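Local coordinates for protein TrwG component of type IV secretion system (Bartonella birtlesii, PDB 4JF8) that is a VirB8-family component of the Trw type IV secretion system and probably contributes to assembly of the secretion apparatus, represented here by its C-terminal part, at residues A[77-82]-A[164-169]. Residues are numbered along the deposited sequence; the frame is centred on the assembly and turned at random.
Sequences AAVQQE and FQVTSY
In the NTF2-like VirB8 fold, a curved antiparallel sheet packs against helices, and here Val79 of helix 77-85 meets strand 164-173, outermost in the chain's own sheet, at a classic beta bulge where Thr167 and Ser168 both face Gly144 of strand 137-147. The local helix and strand axes cross at 59° and approach to 7.5 Å, close enough that one buried valine supplies most of the helix's share of the direct packing. A chi1 of 173° sets Val79 CG1 opposite its backbone N and leaves CG2 opposite the carbonyl carbon. Val79 CG2 thereby reaches the strand's backbone, 3.4 Å from Thr167 O and 3.5 Å from Val166 O, while Val79 CG1 meets Val166 CG1 at 4.2 Å. Immediately before the helix, the backbones of Leu74 and Thr76 hydrogen-bond to that of Val166, and Thr76 OG1 bonds to Val79 N.

One turn further along, Glu82 approaches the strand through water, without a direct hydrogen bond. The main chain of Tyr169 presents both N and O to this bridge, while its side chain leads away to a hydrogen bond with Glu57 and an edge-to-face contact with Tyr52 of helix 42-57, which also touches both valines. One water donates to Glu82 OE1 at 2.8 Å and to Tyr169 O at 2.9 Å. The second accepts from Tyr169 N at 2.9 Å and donates to Glu82 OE1 at 2.7 Å, leaving that single carboxylate oxygen gripped by two waters.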
loop_
_atom_site.group_PDB
_atom_site.type_symbol
_atom_site.label_atom_id
_atom_site.label_comp_id
_atom_site.label_asym_id
_atom_site.label_seq_id
_atom_site.Cartn_x
_atom_site.Cartn_y
_atom_site.Cartn_z
ATOM N N ALA A 77 18.086 4.575 -8.420
ATOM C CA ALA A 77 18.560 5.934 -8.193
ATOM C C ALA A 77 18.309 6.855 -9.390
ATOM O O ALA A 77 17.855 7.984 -9.238
ATOM C CB ALA A 77 20.041 5.895 -7.831
ATOM N N ALA A 78 18.583 6.372 -10.590
ATOM C CA ALA A 78 18.391 7.185 -11.779
ATOM C C ALA A 78 16.913 7.529 -12.014
ATOM O O ALA A 78 16.564 8.645 -12.393
ATOM C CB ALA A 78 18.975 6.530 -13.016
ATOM N N VAL A 79 16.034 6.556 -11.745
ATOM C CA VAL A 79 14.603 6.801 -11.921
ATOM C C VAL A 79 14.081 7.718 -10.799
ATOM O O VAL A 79 13.231 8.577 -11.023
ATOM C CB VAL A 79 13.840 5.471 -12.043
ATOM C CG1 VAL A 79 12.339 5.676 -12.050
ATOM C CG2 VAL A 79 14.246 4.755 -13.322
ATOM N N GLN A 80 14.609 7.546 -9.592
ATOM C CA GLN A 80 14.329 8.482 -8.499
ATOM C C GLN A 80 14.595 9.909 -8.918
ATOM O O GLN A 80 13.759 10.792 -8.690
ATOM C CB GLN A 80 15.202 8.169 -7.281
ATOM C CG GLN A 80 14.788 6.952 -6.491
ATOM C CD GLN A 80 15.730 6.658 -5.354
ATOM O OE1 GLN A 80 16.848 7.178 -5.286
ATOM N NE2 GLN A 80 15.297 5.794 -4.460
ATOM N N GLN A 81 15.761 10.160 -9.513
ATOM C CA GLN A 81 16.095 11.536 -9.897
ATOM C C GLN A 81 15.097 12.101 -10.903
ATOM O O GLN A 81 14.714 13.259 -10.806
ATOM C CB GLN A 81 17.526 11.631 -10.427
ATOM C CG GLN A 81 18.589 11.401 -9.347
ATOM C CD GLN A 81 18.570 12.513 -8.324
ATOM O OE1 GLN A 81 18.682 13.704 -8.684
ATOM N NE2 GLN A 81 18.388 12.164 -7.069
ATOM N N GLU A 82 14.647 11.266 -11.843
ATOM C CA GLU A 82 13.632 11.681 -12.823
ATOM C C GLU A 82 12.310 12.012 -12.124
ATOM O O GLU A 82 11.708 13.053 -12.389
ATOM C CB GLU A 82 13.450 10.592 -13.861
ATOM C CG GLU A 82 14.660 10.418 -14.755
ATOM C CD GLU A 82 14.587 9.206 -15.645
ATOM O OE1 GLU A 82 13.696 8.360 -15.459
ATOM O OE2 GLU A 82 15.463 9.083 -16.541
ATOM N N PHE A 164 12.038 -5.199 -5.765
ATOM C CA PHE A 164 11.498 -4.676 -7.010
ATOM C C PHE A 164 12.055 -3.285 -7.267
ATOM O O PHE A 164 12.044 -2.441 -6.389
ATOM C CB PHE A 164 9.969 -4.611 -6.917
ATOM C CG PHE A 164 9.297 -4.011 -8.135
ATOM C CD1 PHE A 164 9.107 -4.761 -9.288
ATOM C CD2 PHE A 164 8.825 -2.714 -8.113
ATOM C CE1 PHE A 164 8.469 -4.226 -10.400
ATOM C CE2 PHE A 164 8.201 -2.190 -9.218
ATOM C CZ PHE A 164 8.013 -2.950 -10.346
ATOM N N GLN A 165 12.531 -3.063 -8.484
ATOM C CA GLN A 165 13.103 -1.788 -8.895
ATOM C C GLN A 165 12.689 -1.473 -10.312
ATOM O O GLN A 165 12.926 -2.276 -11.235
ATOM C CB GLN A 165 14.629 -1.789 -8.817
ATOM C CG GLN A 165 15.193 -1.896 -7.420
ATOM C CD GLN A 165 15.039 -0.616 -6.635
ATOM O OE1 GLN A 165 13.973 -0.325 -6.037
ATOM N NE2 GLN A 165 16.077 0.164 -6.632
ATOM N N VAL A 166 12.075 -0.306 -10.482
ATOM C CA VAL A 166 11.809 0.236 -11.809
ATOM C C VAL A 166 13.109 0.858 -12.296
ATOM O O VAL A 166 13.664 1.771 -11.650
ATOM C CB VAL A 166 10.658 1.230 -11.777
ATOM C CG1 VAL A 166 10.556 2.011 -13.088
ATOM C CG2 VAL A 166 9.360 0.513 -11.463
ATOM N N THR A 167 13.584 0.366 -13.449
ATOM C CA THR A 167 14.862 0.788 -14.029
ATOM C C THR A 167 14.681 1.806 -15.142
ATOM O O THR A 167 15.630 2.501 -15.504
ATOM C CB THR A 167 15.628 -0.420 -14.589
ATOM O OG1 THR A 167 14.810 -1.049 -15.589
ATOM C CG2 THR A 167 15.964 -1.400 -13.464
ATOM N N SER A 168 13.470 1.887 -15.688
ATOM C CA SER A 168 13.110 2.917 -16.669
ATOM C C SER A 168 11.612 3.122 -16.624
ATOM O O SER A 168 10.869 2.180 -16.418
ATOM C CB SER A 168 13.590 2.553 -18.083
ATOM O OG SER A 168 12.932 1.437 -18.595
ATOM N N TYR A 169 11.173 4.352 -16.834
ATOM C CA TYR A 169 9.752 4.659 -16.785
ATOM C C TYR A 169 9.465 5.871 -17.642
ATOM O O TYR A 169 10.024 6.933 -17.410
ATOM C CB TYR A 169 9.320 4.919 -15.346
ATOM C CG TYR A 169 7.848 5.153 -15.174
ATOM C CD1 TYR A 169 6.997 4.096 -14.888
ATOM C CD2 TYR A 169 7.290 6.422 -15.255
ATOM C CE1 TYR A 169 5.650 4.293 -14.695
ATOM C CE2 TYR A 169 5.949 6.625 -15.066
ATOM C CZ TYR A 169 5.126 5.554 -14.782
ATOM O OH TYR A 169 3.772 5.711 -14.574
HETATM O O HOH W 1 11.011 8.068 -14.932
HETATM O O HOH W 2 13.458 6.186 -17.100
#